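Local structure of diaminopimelate decarboxylase (Aquifex aeolicus, 2P3E) at residues 128-131 with 132-136; 104-108 with 109-113. The protein probably catalyses the pyridoxal phosphate-dependent decarboxylation of meso-diaminopimelate to L-lysine, the closing step of the diaminopimelate route, working as a homodimer. All coordinates share one frame; numbering follows the deposited sequence.

Contact 1: residues 128-131 with 132-136; sequences NVES and RQELD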
loop_
_atom_site.group_PDB
_atom_site.type_symbol
_atom_site.label_atom_id
_atom_site.label_comp_id
_atom_site.label_asym_id
_atom_site.label_seq_id
_atom_site.Cartn_x
_atom_site.Cartn_y
_atom_site.Cartn_z
ATOM N N ASN B 128 2.608 26.139 -0.993
ATOM C CA ASN B 128 2.556 26.105 0.467
ATOM C C ASN B 128 3.833 25.474 0.992
ATOM O O ASN B 128 4.015 24.247 0.961
ATOM C CB ASN B 128 1.288 25.395 0.974
ATOM C CG ASN B 128 0.029 26.155 0.615
ATOM O OD1 ASN B 128 0.002 27.392 0.672
ATOM N ND2 ASN B 128 -1.021 25.434 0.251
ATOM N N VAL B 129 4.719 26.348 1.469
ATOM C CA VAL B 129 6.089 26.014 1.736
ATOM C C VAL B 129 6.257 25.392 3.116
ATOM O O VAL B 129 5.715 25.881 4.122
ATOM C CB VAL B 129 7.035 27.246 1.521
ATOM C CG1 VAL B 129 8.434 26.920 1.923
ATOM C CG2 VAL B 129 7.036 27.672 0.043
ATOM N N GLU B 130 7.041 24.317 3.125
ATOM C CA GLU B 130 7.237 23.437 4.265
ATOM C C GLU B 130 8.605 23.588 4.947
ATOM O O GLU B 130 8.797 23.066 6.046
ATOM C CB GLU B 130 7.034 21.982 3.815
ATOM C CG GLU B 130 5.594 21.640 3.434
ATOM C CD GLU B 130 4.653 21.511 4.631
ATOM O OE1 GLU B 130 5.112 21.574 5.799
ATOM O OE2 GLU B 130 3.445 21.334 4.388
ATOM N N SER B 131 9.549 24.296 4.307
ATOM C CA SER B 131 10.850 24.560 4.929
ATOM C C SER B 131 11.550 25.796 4.362
ATOM O O SER B 131 11.237 26.272 3.270
ATOM C CB SER B 131 11.788 23.341 4.801
ATOM O OG SER B 131 12.054 23.090 3.433
ATOM N N ARG B 132 12.517 26.299 5.118
ATOM C CA ARG B 132 13.340 27.410 4.662
ATOM C C ARG B 132 14.255 27.024 3.492
ATOM O O ARG B 132 14.506 27.831 2.597
ATOM C CB ARG B 132 14.197 27.923 5.810
ATOM C CG ARG B 132 14.911 29.225 5.468
ATOM C CD ARG B 132 15.552 29.845 6.690
ATOM N NE ARG B 132 14.562 30.436 7.596
ATOM C CZ ARG B 132 14.854 31.360 8.509
ATOM N NH1 ARG B 132 16.100 31.806 8.629
ATOM N NH2 ARG B 132 13.899 31.846 9.290
ATOM N N GLN B 133 14.779 25.798 3.512
ATOM C CA GLN B 133 15.588 25.322 2.400
ATOM C C GLN B 133 14.763 25.286 1.104
ATOM O O GLN B 133 15.255 25.663 0.032
ATOM C CB GLN B 133 16.218 23.967 2.728
ATOM C CG GLN B 133 17.250 23.533 1.711
ATOM C CD GLN B 133 18.081 22.356 2.167
ATOM O OE1 GLN B 133 17.681 21.594 3.054
ATOM N NE2 GLN B 133 19.263 22.208 1.567
ATOM N N GLU B 134 13.497 24.880 1.225
ATOM C CA GLU B 134 12.539 24.922 0.124
ATOM C C GLU B 134 12.360 26.340 -0.428
ATOM O O GLU B 134 12.253 26.508 -1.629
ATOM C CB GLU B 134 11.182 24.310 0.530
ATOM C CG GLU B 134 10.127 24.311 -0.596
ATOM C CD GLU B 134 8.742 23.842 -0.150
ATOM O OE1 GLU B 134 8.642 23.196 0.917
ATOM O OE2 GLU B 134 7.746 24.144 -0.861
ATOM N N LEU B 135 12.317 27.345 0.446
ATOM C CA LEU B 135 12.324 28.747 -0.003
ATOM C C LEU B 135 13.518 29.057 -0.943
ATOM O O LEU B 135 13.330 29.624 -2.007
ATOM C CB LEU B 135 12.312 29.707 1.196
ATOM C CG LEU B 135 11.048 29.747 2.082
ATOM C CD1 LEU B 135 11.311 30.518 3.376
ATOM C CD2 LEU B 135 9.904 30.363 1.332
ATOM N N ASP B 136 14.718 28.662 -0.526
ATOM C CA ASP B 136 15.961 28.873 -1.274
ATOM C C ASP B 136 15.941 28.135 -2.615
ATOM O O ASP B 136 16.297 28.702 -3.667
ATOM C CB ASP B 136 17.146 28.380 -0.436
ATOM C CG ASP B 136 17.441 29.276 0.745
ATOM O OD1 ASP B 136 17.171 30.483 0.654
ATOM O OD2 ASP B 136 17.950 28.775 1.771
#
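Ser131 is the N-cap of helix 132-145, at the strand-to-helix corner of a beta-alpha-beta unit, and Glu134, three residues on, turns its side chain back to the residue before the cap. Ser131 OG accepts the hydrogen bond of Glu134 N at 3.2 Å. With chi1 at 63°, the hydroxyl oxygen sits between the backbone N and the carbonyl carbon of Ser131, facing the first turn of the helix. The backbone bond from Leu135 N to Ser131 O, also 3.2 Å, starts the regular helical pattern. Glu134 answers in the reverse direction: its extended side chain, CG anti to the backbone N (chi1 -179°), runs back past the cap residue and takes the amide of Glu130. That bond, Glu130 N to Glu134 OE1, measures 2.9 Å and is nearly straight, although the donor stands well above the carboxylate plane. The Glu134 side chain and Val129 slide past each other in opposite directions, with Val129 CG1 3.7 Å from the carboxylate carbon, Glu134 CD. An alanine in place of Glu134 would probably leave the Glu130 amide without its acceptor and the ammonium group of Lys111, bound to OE2, without its carboxylate mate. On the apolar side, Val129 CG1 meets Leu135 CD2 at 3.8 Å. At the opening of the helix, Gln133 OE1 accepts a hydrogen bond from Leu298 N, on strand 289-301 of the second subunit. Val129 and Leu135 both rest on Ile151 of strand 149-156, the next strand of the unit, while Leu135 reaches Tyr189 and Ala190 of helix 183-191.

Contact 2: residues 104-108 with 109-113; sequences IVYAG and VGKTE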
loop_
_atom_site.group_PDB
_atom_site.type_symbol
_atom_site.label_atom_id
_atom_site.label_comp_id
_atom_site.label_asym_id
_atom_site.label_seq_id
_atom_site.Cartn_x
_atom_site.Cartn_y
_atom_site.Cartn_z
ATOM N N ILE B 104 -4.625 25.989 -8.685
ATOM C CA ILE B 104 -3.824 24.894 -8.125
ATOM C C ILE B 104 -2.873 25.394 -7.038
ATOM O O ILE B 104 -2.132 26.375 -7.251
ATOM C CB ILE B 104 -3.037 24.152 -9.242
ATOM C CG1 ILE B 104 -4.019 23.549 -10.255
ATOM C CG2 ILE B 104 -2.015 23.122 -8.648
ATOM C CD1 ILE B 104 -3.351 22.784 -11.402
ATOM N N VAL B 105 -2.916 24.732 -5.872
ATOM C CA VAL B 105 -1.986 25.009 -4.779
ATOM C C VAL B 105 -1.175 23.738 -4.452
ATOM O O VAL B 105 -1.697 22.628 -4.529
ATOM C CB VAL B 105 -2.705 25.562 -3.509
ATOM C CG1 VAL B 105 -3.388 26.919 -3.808
ATOM C CG2 VAL B 105 -3.735 24.552 -2.964
ATOM N N TYR B 106 0.087 23.912 -4.082
ATOM C CA TYR B 106 0.996 22.779 -3.983
ATOM C C TYR B 106 1.548 22.695 -2.562
ATOM O O TYR B 106 2.332 23.557 -2.149
ATOM C CB TYR B 106 2.128 22.929 -5.018
ATOM C CG TYR B 106 3.070 21.724 -5.266
ATOM C CD1 TYR B 106 3.918 21.716 -6.378
ATOM C CD2 TYR B 106 3.101 20.616 -4.426
ATOM C CE1 TYR B 106 4.790 20.647 -6.632
ATOM C CE2 TYR B 106 3.976 19.540 -4.676
ATOM C CZ TYR B 106 4.812 19.566 -5.782
ATOM O OH TYR B 106 5.680 18.502 -6.047
ATOM N N ALA B 107 1.139 21.662 -1.827
ATOM C CA ALA B 107 1.592 21.467 -0.443
ATOM C C ALA B 107 2.560 20.295 -0.287
ATOM O O ALA B 107 2.944 19.651 -1.251
ATOM C CB ALA B 107 0.422 21.296 0.480
ATOM N N GLY B 108 2.954 20.044 0.952
ATOM C CA GLY B 108 3.751 18.862 1.289
ATOM C C GLY B 108 5.242 19.046 1.098
ATOM O O GLY B 108 5.712 20.071 0.581
ATOM N N VAL B 109 5.979 18.036 1.545
ATOM C CA VAL B 109 7.428 17.999 1.428
ATOM C C VAL B 109 7.817 17.137 0.212
ATOM O O VAL B 109 9.013 16.866 -0.004
ATOM C CB VAL B 109 8.087 17.448 2.730
ATOM C CG1 VAL B 109 7.779 18.343 3.912
ATOM C CG2 VAL B 109 7.649 16.009 3.013
ATOM N N GLY B 110 6.801 16.736 -0.579
ATOM C CA GLY B 110 6.987 15.910 -1.768
ATOM C C GLY B 110 7.283 16.756 -2.994
ATOM O O GLY B 110 6.434 16.886 -3.894
ATOM N N LYS B 111 8.494 17.326 -3.020
ATOM C CA LYS B 111 8.845 18.394 -3.968
ATOM C C LYS B 111 10.289 18.294 -4.463
ATOM O O LYS B 111 11.193 18.981 -3.969
ATOM C CB LYS B 111 8.543 19.767 -3.349
ATOM C CG LYS B 111 7.025 19.981 -3.157
ATOM C CD LYS B 111 6.609 21.394 -2.803
ATOM C CE LYS B 111 6.413 21.523 -1.327
ATOM N NZ LYS B 111 5.527 22.635 -0.908
ATOM N N THR B 112 10.486 17.397 -5.428
ATOM C CA THR B 112 11.779 17.210 -6.089
ATOM C C THR B 112 12.032 18.363 -7.053
ATOM O O THR B 112 11.111 19.111 -7.394
ATOM C CB THR B 112 11.822 15.888 -6.871
ATOM O OG1 THR B 112 10.825 15.915 -7.901
ATOM C CG2 THR B 112 11.542 14.719 -5.952
ATOM N N GLU B 113 13.285 18.497 -7.500
ATOM C CA GLU B 113 13.678 19.575 -8.413
ATOM C C GLU B 113 12.802 19.646 -9.677
ATOM O O GLU B 113 12.434 20.733 -10.120
ATOM C CB GLU B 113 15.164 19.426 -8.779
ATOM C CG GLU B 113 15.728 20.552 -9.636
ATOM C CD GLU B 113 16.190 21.758 -8.835
ATOM O OE1 GLU B 113 16.134 21.731 -7.580
ATOM O OE2 GLU B 113 16.626 22.746 -9.472
#
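Lys111 lays its aliphatic chain across the Tyr106 ring, and this pair makes the dense part of the turn. Lys111 CD stands over one face, 3.9 Å from the ring centroid and 17° off the normal, in a CH-pi contact. Nearer the phenol end, Lys111 CG approaches Tyr106 CE2 to 3.4 Å. The chain bends about CG-CD, over the ring (chi3 -98°), and carries the ammonium group on to a salt bridge with Glu134. At the ring edge, Tyr106 OH donates to Gly110 O at 2.8 Å, lying in the carbonyl plane on a lone pair, which would hold the tyrosine's hydroxyl end against the loop. The loop follows strand 104-106 of the parallel barrel that carries the cofactor site in this family, and Gly110 is the centre of an inverse gamma turn, closed by a weak bond of 3.1 Å from Lys111 N to Val109 O. Gly108 enters the turn with a positive phi of 85°, a conformation strained for residues that carry a CB. Ala107 O is buried here and has no polar partner in the model. Beyond Lys111 the chain no longer packs on residues 104-108, and this side is looser: Thr112 is partly exposed and turns away from the strand residues to cap helix 113-121, and Glu113 is exposed, its carboxylate paired with Arg365 of the second subunit.

Overall arrangement
From the N terminus, contact 2 comes first: strand 104-106 ends, and residues 107-112 turn toward helix 113-121. That helix leads to the neighbouring parallel strand 126-129, where contact 1 makes the corresponding corner into helix 132-145. The two local contacts therefore lie in series, neither enclosing nor crossing the other, with centres about 10 Å apart. Beyond the ends of the two neighbouring strands they meet in the salt bridge from Lys111 NZ to Glu134 OE2, 2.7 Å long, which ties the loop after strand 104-106 to the first turn of helix 132-145. Alongside it, Asn128 N and Tyr106 O probably form a hydrogen bond between the strands. Both contacts also touch the second subunit.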